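PDB 1TIS: thymidylate synthase from Enterobacteria phage T4, which catalyses the folate-dependent methylation of dUMP to dTMP, with 5,10-methylenetetrahydrofolate as one-carbon donor and reductant, working as a homodimer. Local coordinates for residues A[59-64]-A[70-75]; A[74-79]-A[83-88]; A[111-116]-A[158-163]; A[169-174]-A[189-194]. One frame throughout, in Å; residues are numbered along the deposited sequence.

Contacts 1 and 2 share helix 69-77, their centres about 8 Å apart; contact 1 packs it against helix 53-64, and contact 2 joins its end to the loop that follows. Contacts 3 and 4 lie on strands 157-164 and 168-179, antiparallel neighbours in the main sheet, centres about 12 Å apart, and both reach the second subunit. Helix 53-64 bridges the two groups: Phe-62 touches Trp-113 of contact 3, and Leu-59 packs on Thr-193 and Leu-194 of contact 4. Contact 4 comes closest to the probable dUMP site, the side chain of Trp-173 lying about 3 Å from that of Asn-187, while the side chain of Trp-113 is about 11 Å from that of the presumed nucleophile Cys-156.

Contact 1. Residues A[59-64]-A[70-75]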
# COMPACT_ATOMS: atom_id res chain seq x y z
N LEU A 59 -16.93 -1.53 11.40
CA LEU A 59 -16.65 -0.37 10.57
C LEU A 59 -17.17 0.89 11.23
O LEU A 59 -16.41 1.87 11.27
CB LEU A 59 -17.30 -0.50 9.20
CG LEU A 59 -17.48 0.75 8.29
CD1 LEU A 59 -16.15 1.17 7.67
CD2 LEU A 59 -18.53 0.43 7.25
N ILE A 60 -18.37 0.94 11.78
CA ILE A 60 -18.84 2.20 12.34
C ILE A 60 -18.01 2.65 13.54
O ILE A 60 -17.67 3.82 13.70
CB ILE A 60 -20.32 2.02 12.70
CG1 ILE A 60 -21.13 1.76 11.40
CG2 ILE A 60 -20.78 3.25 13.52
CD1 ILE A 60 -22.41 0.90 11.51
N TRP A 61 -17.65 1.67 14.37
CA TRP A 61 -16.86 1.85 15.58
C TRP A 61 -15.50 2.41 15.18
O TRP A 61 -15.05 3.44 15.71
CB TRP A 61 -16.83 0.46 16.24
CG TRP A 61 -15.90 0.28 17.42
CD1 TRP A 61 -16.11 0.97 18.58
CD2 TRP A 61 -14.78 -0.49 17.45
NE1 TRP A 61 -15.11 0.64 19.35
CE2 TRP A 61 -14.30 -0.23 18.71
CE3 TRP A 61 -14.09 -1.35 16.63
CZ2 TRP A 61 -13.14 -0.82 19.17
CZ3 TRP A 61 -12.92 -1.94 17.09
CH2 TRP A 61 -12.45 -1.69 18.35
N PHE A 62 -14.88 1.78 14.20
CA PHE A 62 -13.65 2.21 13.56
C PHE A 62 -13.75 3.69 13.23
O PHE A 62 -12.94 4.49 13.71
CB PHE A 62 -13.46 1.37 12.29
CG PHE A 62 -12.77 0.02 12.44
CD1 PHE A 62 -12.58 -0.56 13.67
CD2 PHE A 62 -12.21 -0.56 11.33
CE1 PHE A 62 -11.83 -1.71 13.78
CE2 PHE A 62 -11.46 -1.70 11.44
CZ PHE A 62 -11.27 -2.27 12.67
N LEU A 63 -14.84 4.07 12.54
CA LEU A 63 -15.12 5.45 12.18
C LEU A 63 -15.40 6.28 13.43
O LEU A 63 -15.28 7.50 13.34
CB LEU A 63 -16.30 5.46 11.19
CG LEU A 63 -16.18 5.23 9.67
CD1 LEU A 63 -17.53 5.35 9.00
CD2 LEU A 63 -15.42 6.34 9.00
N SER A 64 -15.78 5.76 14.61
CA SER A 64 -15.98 6.62 15.77
C SER A 64 -14.69 7.03 16.51
O SER A 64 -14.72 7.89 17.42
CB SER A 64 -16.95 5.96 16.77
OG SER A 64 -16.41 4.96 17.63
N ASN A 70 -16.21 -2.33 24.68
CA ASN A 70 -17.62 -2.18 25.07
C ASN A 70 -18.36 -1.21 24.15
O ASN A 70 -19.56 -1.36 23.90
CB ASN A 70 -17.82 -1.61 26.45
CG ASN A 70 -17.13 -2.31 27.61
OD1 ASN A 70 -15.91 -2.17 27.79
ND2 ASN A 70 -17.88 -3.06 28.43
N ASP A 71 -17.69 -0.22 23.57
CA ASP A 71 -18.36 0.69 22.67
C ASP A 71 -18.88 -0.05 21.46
O ASP A 71 -20.00 0.20 21.01
CB ASP A 71 -17.42 1.77 22.20
CG ASP A 71 -17.03 2.75 23.28
OD1 ASP A 71 -17.91 3.39 23.87
OD2 ASP A 71 -15.83 2.87 23.52
N LEU A 72 -18.06 -0.99 20.98
CA LEU A 72 -18.40 -1.79 19.82
C LEU A 72 -19.63 -2.60 20.28
O LEU A 72 -20.64 -2.59 19.56
CB LEU A 72 -17.15 -2.63 19.47
CG LEU A 72 -17.16 -3.90 18.62
CD1 LEU A 72 -17.84 -3.69 17.27
CD2 LEU A 72 -15.73 -4.29 18.34
N ARG A 73 -19.62 -3.18 21.49
CA ARG A 73 -20.78 -3.91 22.01
C ARG A 73 -22.04 -3.06 21.92
O ARG A 73 -23.09 -3.53 21.45
CB ARG A 73 -20.67 -4.29 23.46
CG ARG A 73 -19.78 -5.46 23.75
CD ARG A 73 -20.02 -5.90 25.17
NE ARG A 73 -19.09 -6.97 25.46
CZ ARG A 73 -17.96 -6.77 26.14
NH1 ARG A 73 -17.63 -5.58 26.67
NH2 ARG A 73 -17.15 -7.81 26.32
N LEU A 74 -21.94 -1.78 22.32
CA LEU A 74 -23.06 -0.87 22.24
C LEU A 74 -23.58 -0.76 20.80
O LEU A 74 -24.79 -0.86 20.58
CB LEU A 74 -22.56 0.45 22.84
CG LEU A 74 -23.30 1.78 22.99
CD1 LEU A 74 -23.23 2.45 21.64
CD2 LEU A 74 -24.72 1.61 23.53
N ILE A 75 -22.73 -0.65 19.77
CA ILE A 75 -23.20 -0.42 18.41
C ILE A 75 -23.88 -1.68 17.87
O ILE A 75 -24.96 -1.65 17.24
CB ILE A 75 -21.97 0.02 17.53
CG1 ILE A 75 -21.39 1.31 18.07
CG2 ILE A 75 -22.39 0.30 16.08
CD1 ILE A 75 -20.12 1.87 17.40
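This is a buried helix-helix contact in which the indole of Trp-61, on helix 53-64, packs against Leu-72 and Ile-75 of helix 69-77. The two helices are consecutive, joined by a short connection, and their local axes pass 9.6 Å apart, crossing at 129°. With CG anti to the backbone N (chi1 171°), Trp-61 carries its ring out into the space between the helices. Leu-72 lies over one face of it: CB stands 3.6 Å from the centroid of the five-membered ring of Trp-61, almost straight along the ring normal, which makes a CH-pi contact. The same leucine reaches on toward the six-membered ring, its CD2 coming 3.8 Å from CE3 of Trp-61. Asp-71 and Ile-75 meet the indole at its edge, and Asp-71 CB lies 3.8 Å from Trp-61 NE1. Ile-75 CD1 pushes in beside the root of the side chain, 3.8 Å from Trp-61 CB, and it also meets Ile-60 CG2 at 4.2 Å. Polar groups find partners close by: Trp-61 NE1 bonds to Asn-68 O and Asp-71 OD2 to Ser-66 OG, both in the connection, while Ser-64 OG gives a hydrogen bond of 2.8 Å to Trp-61 O. Beyond the two helices, Trp-87 meets Trp-61 edge to face. No hydrogen bond crosses between the two helical segments, so they are joined by aliphatic packing on a large ring, whose N-H is satisfied by the connecting turn.

Contact 2. Residues A[74-79]-A[83-88]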
# COMPACT_ATOMS: atom_id res chain seq x y z
N LEU A 74 -21.94 -1.78 22.32
CA LEU A 74 -23.06 -0.87 22.24
C LEU A 74 -23.58 -0.76 20.80
O LEU A 74 -24.79 -0.86 20.58
CB LEU A 74 -22.56 0.45 22.84
CG LEU A 74 -23.30 1.78 22.99
CD1 LEU A 74 -23.23 2.45 21.64
CD2 LEU A 74 -24.72 1.61 23.53
N ILE A 75 -22.73 -0.65 19.77
CA ILE A 75 -23.20 -0.42 18.41
C ILE A 75 -23.88 -1.68 17.87
O ILE A 75 -24.96 -1.65 17.24
CB ILE A 75 -21.97 0.02 17.53
CG1 ILE A 75 -21.39 1.31 18.07
CG2 ILE A 75 -22.39 0.30 16.08
CD1 ILE A 75 -20.12 1.87 17.40
N GLN A 76 -23.27 -2.83 18.15
CA GLN A 76 -23.82 -4.04 17.57
C GLN A 76 -25.07 -4.46 18.31
O GLN A 76 -26.10 -4.77 17.74
CB GLN A 76 -22.95 -5.29 17.67
CG GLN A 76 -21.52 -5.36 17.21
CD GLN A 76 -21.13 -6.78 16.88
OE1 GLN A 76 -21.94 -7.69 16.96
NE2 GLN A 76 -19.90 -7.06 16.47
N HIS A 77 -24.86 -4.52 19.62
CA HIS A 77 -25.78 -5.10 20.56
C HIS A 77 -26.65 -4.17 21.38
O HIS A 77 -27.44 -4.64 22.20
CB HIS A 77 -24.95 -6.02 21.47
CG HIS A 77 -24.56 -7.33 20.78
ND1 HIS A 77 -23.38 -7.99 20.77
CD2 HIS A 77 -25.45 -8.06 20.01
CE1 HIS A 77 -23.51 -9.06 20.04
NE2 HIS A 77 -24.75 -9.08 19.60
N ASP A 78 -26.55 -2.84 21.22
CA ASP A 78 -27.34 -1.85 21.95
C ASP A 78 -27.10 -2.08 23.44
O ASP A 78 -27.89 -1.68 24.30
CB ASP A 78 -28.82 -2.02 21.58
CG ASP A 78 -29.73 -0.80 21.75
OD1 ASP A 78 -29.49 0.01 22.65
OD2 ASP A 78 -30.68 -0.66 20.97
N SER A 79 -25.97 -2.70 23.78
CA SER A 79 -25.68 -3.10 25.13
C SER A 79 -24.17 -3.02 25.29
O SER A 79 -23.41 -3.62 24.54
CB SER A 79 -26.19 -4.55 25.32
OG SER A 79 -26.20 -5.02 26.68
N GLY A 83 -23.27 -9.74 24.83
CA GLY A 83 -23.06 -10.00 23.42
C GLY A 83 -21.58 -10.12 23.06
O GLY A 83 -20.75 -9.24 23.28
N LYS A 84 -21.21 -11.25 22.50
CA LYS A 84 -19.83 -11.41 22.05
C LYS A 84 -19.68 -10.48 20.87
O LYS A 84 -20.66 -9.91 20.36
CB LYS A 84 -19.52 -12.87 21.62
CG LYS A 84 -20.57 -13.44 20.70
CD LYS A 84 -20.31 -14.81 20.08
CE LYS A 84 -21.47 -15.09 19.11
NZ LYS A 84 -21.69 -14.02 18.13
N THR A 85 -18.41 -10.37 20.50
CA THR A 85 -17.98 -9.51 19.44
C THR A 85 -16.56 -9.92 19.04
O THR A 85 -15.75 -10.42 19.82
CB THR A 85 -18.07 -8.03 19.91
OG1 THR A 85 -18.52 -7.35 18.75
CG2 THR A 85 -16.78 -7.39 20.39
N VAL A 86 -16.35 -9.66 17.75
CA VAL A 86 -15.15 -9.90 16.97
C VAL A 86 -13.79 -9.58 17.60
O VAL A 86 -12.79 -10.19 17.20
CB VAL A 86 -15.29 -9.13 15.62
CG1 VAL A 86 -16.02 -10.02 14.64
CG2 VAL A 86 -16.06 -7.79 15.79
N TRP A 87 -13.68 -8.63 18.54
CA TRP A 87 -12.39 -8.37 19.15
C TRP A 87 -12.30 -8.95 20.55
O TRP A 87 -11.24 -8.91 21.16
CB TRP A 87 -12.11 -6.85 19.19
CG TRP A 87 -11.63 -6.23 17.87
CD1 TRP A 87 -12.56 -5.87 16.96
CD2 TRP A 87 -10.33 -5.94 17.44
NE1 TRP A 87 -11.88 -5.34 15.99
CE2 TRP A 87 -10.58 -5.35 16.22
CE3 TRP A 87 -9.00 -6.03 17.84
CZ2 TRP A 87 -9.59 -4.87 15.40
CZ3 TRP A 87 -7.99 -5.54 17.02
CH2 TRP A 87 -8.28 -4.97 15.81
N ASP A 88 -13.34 -9.58 21.09
CA ASP A 88 -13.31 -10.12 22.45
C ASP A 88 -12.19 -11.08 22.79
O ASP A 88 -11.37 -10.81 23.67
CB ASP A 88 -14.62 -10.81 22.74
CG ASP A 88 -15.75 -9.86 23.00
OD1 ASP A 88 -15.58 -8.80 23.61
OD2 ASP A 88 -16.85 -10.21 22.61
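Gln-76 and His-77, in the last turn of helix 69-77, reach from adjoining positions to the loop that leads on to helix 88-95. Both start the same way, CG anti to the carbonyl carbon and beside the backbone N. Gln-76 then runs on extended beyond CG (chi2 -156°) and brings its amide up to Thr-85, where Gln-76 NE2 lies 2.7 Å from Thr-85 OG1; the angle is poor, so this close polar pair does not count as a hydrogen bond. Val-86 CG2 lies 4.0 Å from the same NE2 of Gln-76. In His-77 a chi2 of 137° turns the CE1 edge of the ring to the backbone, with Lys-84 O near the ring plane and 3.0 Å from CE1 of His-77. Next to it Gly-83, which has no side chain, lets His-77 ND1 approach its CA to 3.3 Å. The two segments belong to the surface connection between helices 69-77 and 88-95: Asp-78, the first residue past the helix, has positive phi, and a type I beta turn from Thr-85 to Asp-88 leads into the next. Asp-88 N closes that turn on Thr-85 O at 2.9 Å, and its carboxylate takes a weak bond back from Thr-85 N. Thr-85 packs back on Val-69 of helix 69-77, while Gln-76 also rests on Ala-54 and Ala-57 of helix 53-64.

Contact 3. Residues A[111-116]-A[158-163]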
# COMPACT_ATOMS: atom_id res chain seq x y z
N LYS A 111 -8.63 4.90 16.40
CA LYS A 111 -7.81 6.01 16.80
C LYS A 111 -6.88 6.42 15.64
O LYS A 111 -6.99 7.58 15.25
CB LYS A 111 -7.04 5.61 18.07
CG LYS A 111 -5.60 6.03 18.27
CD LYS A 111 -5.25 7.46 18.49
CE LYS A 111 -3.86 7.56 17.86
NZ LYS A 111 -3.20 8.81 18.16
N GLN A 112 -6.07 5.61 14.95
CA GLN A 112 -5.26 6.12 13.83
C GLN A 112 -6.14 6.67 12.72
O GLN A 112 -5.60 7.35 11.84
CB GLN A 112 -4.41 5.09 13.17
CG GLN A 112 -3.65 4.31 14.20
CD GLN A 112 -2.58 5.10 14.88
OE1 GLN A 112 -2.13 6.13 14.39
NE2 GLN A 112 -2.11 4.63 16.02
N TRP A 113 -7.46 6.47 12.66
CA TRP A 113 -8.23 7.07 11.58
C TRP A 113 -8.57 8.47 12.00
O TRP A 113 -8.35 9.45 11.28
CB TRP A 113 -9.51 6.28 11.30
CG TRP A 113 -9.19 4.96 10.59
CD1 TRP A 113 -7.91 4.50 10.37
CD2 TRP A 113 -10.12 4.09 10.10
NE1 TRP A 113 -8.03 3.37 9.76
CE2 TRP A 113 -9.32 3.10 9.58
CE3 TRP A 113 -11.48 4.01 10.02
CZ2 TRP A 113 -9.87 2.01 8.97
CZ3 TRP A 113 -12.04 2.92 9.40
CH2 TRP A 113 -11.24 1.94 8.88
N ARG A 114 -8.95 8.57 13.26
CA ARG A 114 -9.46 9.80 13.80
C ARG A 114 -8.40 10.64 14.45
O ARG A 114 -8.59 11.82 14.63
CB ARG A 114 -10.54 9.40 14.76
CG ARG A 114 -11.57 8.44 14.11
CD ARG A 114 -12.48 9.07 13.06
NE ARG A 114 -13.20 10.12 13.73
CZ ARG A 114 -13.40 11.30 13.18
NH1 ARG A 114 -13.18 11.51 11.90
NH2 ARG A 114 -13.92 12.27 13.90
N ASP A 115 -7.23 10.11 14.74
CA ASP A 115 -6.24 10.80 15.50
C ASP A 115 -4.81 10.39 15.15
O ASP A 115 -4.02 10.17 16.06
CB ASP A 115 -6.60 10.53 16.95
CG ASP A 115 -5.77 11.23 18.02
OD1 ASP A 115 -5.26 12.33 17.75
OD2 ASP A 115 -5.64 10.69 19.12
N PHE A 116 -4.32 10.34 13.91
CA PHE A 116 -2.92 9.99 13.76
C PHE A 116 -2.02 11.22 13.93
O PHE A 116 -1.71 12.03 13.05
CB PHE A 116 -2.74 9.37 12.42
CG PHE A 116 -1.39 8.71 12.12
CD1 PHE A 116 -0.18 9.34 12.32
CD2 PHE A 116 -1.41 7.50 11.48
CE1 PHE A 116 0.99 8.79 11.87
CE2 PHE A 116 -0.22 6.94 11.03
CZ PHE A 116 0.97 7.59 11.22
N MET A 158 -3.95 -1.69 6.39
CA MET A 158 -3.25 -0.50 6.85
C MET A 158 -3.26 0.76 6.04
O MET A 158 -2.88 1.81 6.55
CB MET A 158 -1.82 -0.85 7.08
CG MET A 158 -1.13 -1.29 5.81
SD MET A 158 0.44 -2.05 6.29
CE MET A 158 -0.45 -3.44 6.91
N PHE A 159 -3.73 0.72 4.82
CA PHE A 159 -3.55 1.82 3.92
C PHE A 159 -4.74 1.89 3.01
O PHE A 159 -5.41 0.85 2.91
CB PHE A 159 -2.34 1.47 3.19
CG PHE A 159 -1.44 2.62 2.96
CD1 PHE A 159 -0.96 3.32 4.05
CD2 PHE A 159 -1.10 2.91 1.67
CE1 PHE A 159 -0.09 4.36 3.85
CE2 PHE A 159 -0.23 3.95 1.47
CZ PHE A 159 0.27 4.67 2.55
N TYR A 160 -5.01 3.03 2.35
CA TYR A 160 -5.98 3.13 1.25
C TYR A 160 -5.97 4.47 0.59
O TYR A 160 -5.67 5.50 1.20
CB TYR A 160 -7.45 2.82 1.63
CG TYR A 160 -8.21 3.40 2.80
CD1 TYR A 160 -8.83 4.63 2.64
CD2 TYR A 160 -8.39 2.67 3.97
CE1 TYR A 160 -9.63 5.14 3.64
CE2 TYR A 160 -9.20 3.19 4.98
CZ TYR A 160 -9.81 4.42 4.79
OH TYR A 160 -10.58 5.00 5.79
N GLN A 161 -6.24 4.41 -0.71
CA GLN A 161 -6.17 5.53 -1.63
C GLN A 161 -7.58 5.64 -2.18
O GLN A 161 -8.22 4.61 -2.42
CB GLN A 161 -5.19 5.18 -2.75
CG GLN A 161 -3.96 5.99 -3.10
CD GLN A 161 -4.26 7.24 -3.89
OE1 GLN A 161 -5.30 7.88 -3.75
NE2 GLN A 161 -3.38 7.68 -4.77
N PHE A 162 -8.09 6.83 -2.40
CA PHE A 162 -9.36 7.03 -3.07
C PHE A 162 -9.02 7.72 -4.37
O PHE A 162 -8.10 8.53 -4.41
CB PHE A 162 -10.31 8.00 -2.41
CG PHE A 162 -11.02 7.57 -1.15
CD1 PHE A 162 -12.05 6.64 -1.19
CD2 PHE A 162 -10.65 8.16 0.03
CE1 PHE A 162 -12.74 6.28 -0.03
CE2 PHE A 162 -11.34 7.79 1.18
CZ PHE A 162 -12.38 6.86 1.16
N ASN A 163 -9.81 7.49 -5.41
CA ASN A 163 -9.62 8.08 -6.74
C ASN A 163 -11.00 8.56 -7.15
O ASN A 163 -11.99 7.86 -6.86
CB ASN A 163 -9.18 7.06 -7.76
CG ASN A 163 -8.10 7.53 -8.71
OD1 ASN A 163 -6.93 7.62 -8.35
ND2 ASN A 163 -8.40 7.77 -9.97
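Trp-113 and Tyr-160 make the direct contact here, and it is aromatic: a T-shaped pair in which the edge of the tyrosine is directed at the face of the indole. The ring planes stand at 84°, and the centroid of the six-membered ring of Trp-113 is 6.0 Å from that of Tyr-160. The closest atoms are Trp-113 CZ2 and Tyr-160 CE2, 4.2 Å apart, and the phenol OH hangs over the rim of the indole face. Tyr-160 holds its CG beside both the backbone N and the carbonyl carbon (chi1 49°), a turn that carries the ring from the strand toward helix 109-114. Two more aromatics extend the cluster, Phe-62 meeting Trp-113 edge to face and Tyr-191 meeting Tyr-160 with steeply inclined planes. The strand, 157-164, directly follows the presumed nucleophile Cys-156 and belongs to the main sheet of the thymidylate synthase fold, whose other side faces the dimer partner; there Phe-159 stacks on Phe-159 of the second subunit, and Gln-161 packs on Tyr-174 of that subunit. No hydrogen bond crosses between the two segments. The polar bonds of segment 111-116 lie within it, where Lys-111 NZ forms a salt bridge, with a weak hydrogen bond, to Asp-115 OD2 at 3.2 Å, or run to outside partners, as from the amide of Gln-112 to Asn-144 and Glu-147.

Contact 4. Residues A[169-174]-A[189-194]; sequences LDLQWY and ASYATL
Tyr-191 overlaps the indole of Trp-173 in an offset stack, its ring centroid 4.3 Å from that of the five-membered ring and the planes tilted by 25°. Tyr-191 CD2 sits over the indole face, 3.5 Å from Trp-173 CG, and in return Trp-173 CB lies over the phenol face as a CH-pi neighbour. Leu-171, whose CG is anti to the backbone N (chi1 -175°), points both its methyl groups at the helix. Its CD2 touches Tyr-191 CD1 at 3.6 Å, and its CD1 meets Leu-194 CD1 at 4.0 Å. These residues join the first strand and the helix of a beta-alpha-beta crossover: strand 168-179, helix 184-202 and strand 205-219, which returns parallel to the first. The local axes of strand and helix run at 152°, 9.1 Å apart. Thr-193 and Leu-194 also pack on Leu-59 of helix 53-64. Trp-173 also touches Asn-187, which probably binds dUMP, and so probably belongs to the second shell of that site. The helix is held to the strand here by ring stacking and apolar packing, with no hydrogen bond between the two segments.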
# COMPACT_ATOMS: atom_id res chain seq x y z
N LEU A 169 -16.33 7.09 -7.23
CA LEU A 169 -15.37 7.13 -6.15
C LEU A 169 -14.74 5.77 -6.18
O LEU A 169 -15.44 4.78 -6.37
CB LEU A 169 -16.06 7.32 -4.83
CG LEU A 169 -15.23 7.33 -3.59
CD1 LEU A 169 -14.26 8.51 -3.62
CD2 LEU A 169 -16.17 7.38 -2.42
N ASP A 170 -13.45 5.66 -5.99
CA ASP A 170 -12.85 4.35 -6.04
C ASP A 170 -12.05 4.19 -4.77
O ASP A 170 -11.53 5.22 -4.31
CB ASP A 170 -11.95 4.25 -7.27
CG ASP A 170 -12.57 4.59 -8.63
OD1 ASP A 170 -13.74 4.28 -8.90
OD2 ASP A 170 -11.85 5.15 -9.45
N LEU A 171 -11.94 3.00 -4.14
CA LEU A 171 -11.10 2.88 -2.97
C LEU A 171 -10.17 1.72 -3.19
O LEU A 171 -10.55 0.74 -3.82
CB LEU A 171 -11.91 2.57 -1.69
CG LEU A 171 -11.11 2.53 -0.35
CD1 LEU A 171 -12.05 2.93 0.75
CD2 LEU A 171 -10.53 1.16 -0.05
N GLN A 172 -8.96 1.74 -2.64
CA GLN A 172 -8.03 0.61 -2.74
C GLN A 172 -7.28 0.37 -1.43
O GLN A 172 -6.57 1.24 -0.95
CB GLN A 172 -7.04 0.86 -3.89
CG GLN A 172 -5.90 -0.10 -3.82
CD GLN A 172 -4.97 0.05 -4.98
OE1 GLN A 172 -4.74 -0.95 -5.64
NE2 GLN A 172 -4.44 1.20 -5.33
N TRP A 173 -7.35 -0.79 -0.84
CA TRP A 173 -6.67 -1.06 0.41
C TRP A 173 -5.44 -1.87 0.16
O TRP A 173 -5.29 -2.53 -0.89
CB TRP A 173 -7.55 -1.84 1.44
CG TRP A 173 -8.64 -2.76 0.91
CD1 TRP A 173 -9.57 -2.44 -0.07
CD2 TRP A 173 -8.79 -4.03 1.31
NE1 TRP A 173 -10.28 -3.52 -0.30
CE2 TRP A 173 -9.84 -4.48 0.51
CE3 TRP A 173 -8.15 -4.81 2.23
CZ2 TRP A 173 -10.31 -5.77 0.58
CZ3 TRP A 173 -8.61 -6.10 2.31
CH2 TRP A 173 -9.67 -6.57 1.50
N TYR A 174 -4.53 -1.77 1.11
CA TYR A 174 -3.39 -2.68 1.07
C TYR A 174 -3.51 -3.49 2.37
O TYR A 174 -3.81 -2.94 3.43
CB TYR A 174 -2.11 -1.89 1.02
CG TYR A 174 -0.89 -2.75 0.89
CD1 TYR A 174 -0.42 -3.47 1.99
CD2 TYR A 174 -0.26 -2.79 -0.33
CE1 TYR A 174 0.71 -4.24 1.86
CE2 TYR A 174 0.88 -3.56 -0.46
CZ TYR A 174 1.34 -4.26 0.64
OH TYR A 174 2.47 -4.99 0.50
N ALA A 189 -16.37 -6.81 2.11
CA ALA A 189 -17.54 -6.11 2.60
C ALA A 189 -17.16 -4.80 3.33
O ALA A 189 -17.61 -3.77 2.83
CB ALA A 189 -18.35 -7.05 3.55
N SER A 190 -16.32 -4.73 4.40
CA SER A 190 -15.98 -3.49 5.10
C SER A 190 -15.62 -2.32 4.20
O SER A 190 -16.27 -1.28 4.33
CB SER A 190 -14.85 -3.74 6.06
OG SER A 190 -15.18 -3.48 7.43
N TYR A 191 -14.68 -2.39 3.26
CA TYR A 191 -14.44 -1.22 2.43
C TYR A 191 -15.53 -1.03 1.37
O TYR A 191 -15.77 0.11 0.97
CB TYR A 191 -13.10 -1.33 1.77
CG TYR A 191 -11.96 -1.11 2.75
CD1 TYR A 191 -11.65 0.14 3.25
CD2 TYR A 191 -11.23 -2.20 3.17
CE1 TYR A 191 -10.62 0.29 4.18
CE2 TYR A 191 -10.21 -2.05 4.10
CZ TYR A 191 -9.90 -0.80 4.61
OH TYR A 191 -8.90 -0.71 5.56
N ALA A 192 -16.24 -2.07 0.87
CA ALA A 192 -17.40 -1.93 -0.04
C ALA A 192 -18.43 -0.99 0.58
O ALA A 192 -18.96 -0.08 -0.08
CB ALA A 192 -18.06 -3.26 -0.24
N THR A 193 -18.74 -1.21 1.88
CA THR A 193 -19.62 -0.35 2.64
C THR A 193 -18.87 0.96 2.76
O THR A 193 -19.49 1.95 2.35
CB THR A 193 -19.93 -0.96 4.01
OG1 THR A 193 -20.34 -2.31 3.79
CG2 THR A 193 -21.09 -0.29 4.73
N LEU A 194 -17.58 1.10 3.16
CA LEU A 194 -16.91 2.42 3.18
C LEU A 194 -16.94 3.21 1.87
O LEU A 194 -17.04 4.45 1.92
CB LEU A 194 -15.42 2.35 3.54
CG LEU A 194 -14.83 3.06 4.79
CD1 LEU A 194 -13.53 3.72 4.36
CD2 LEU A 194 -15.73 4.14 5.34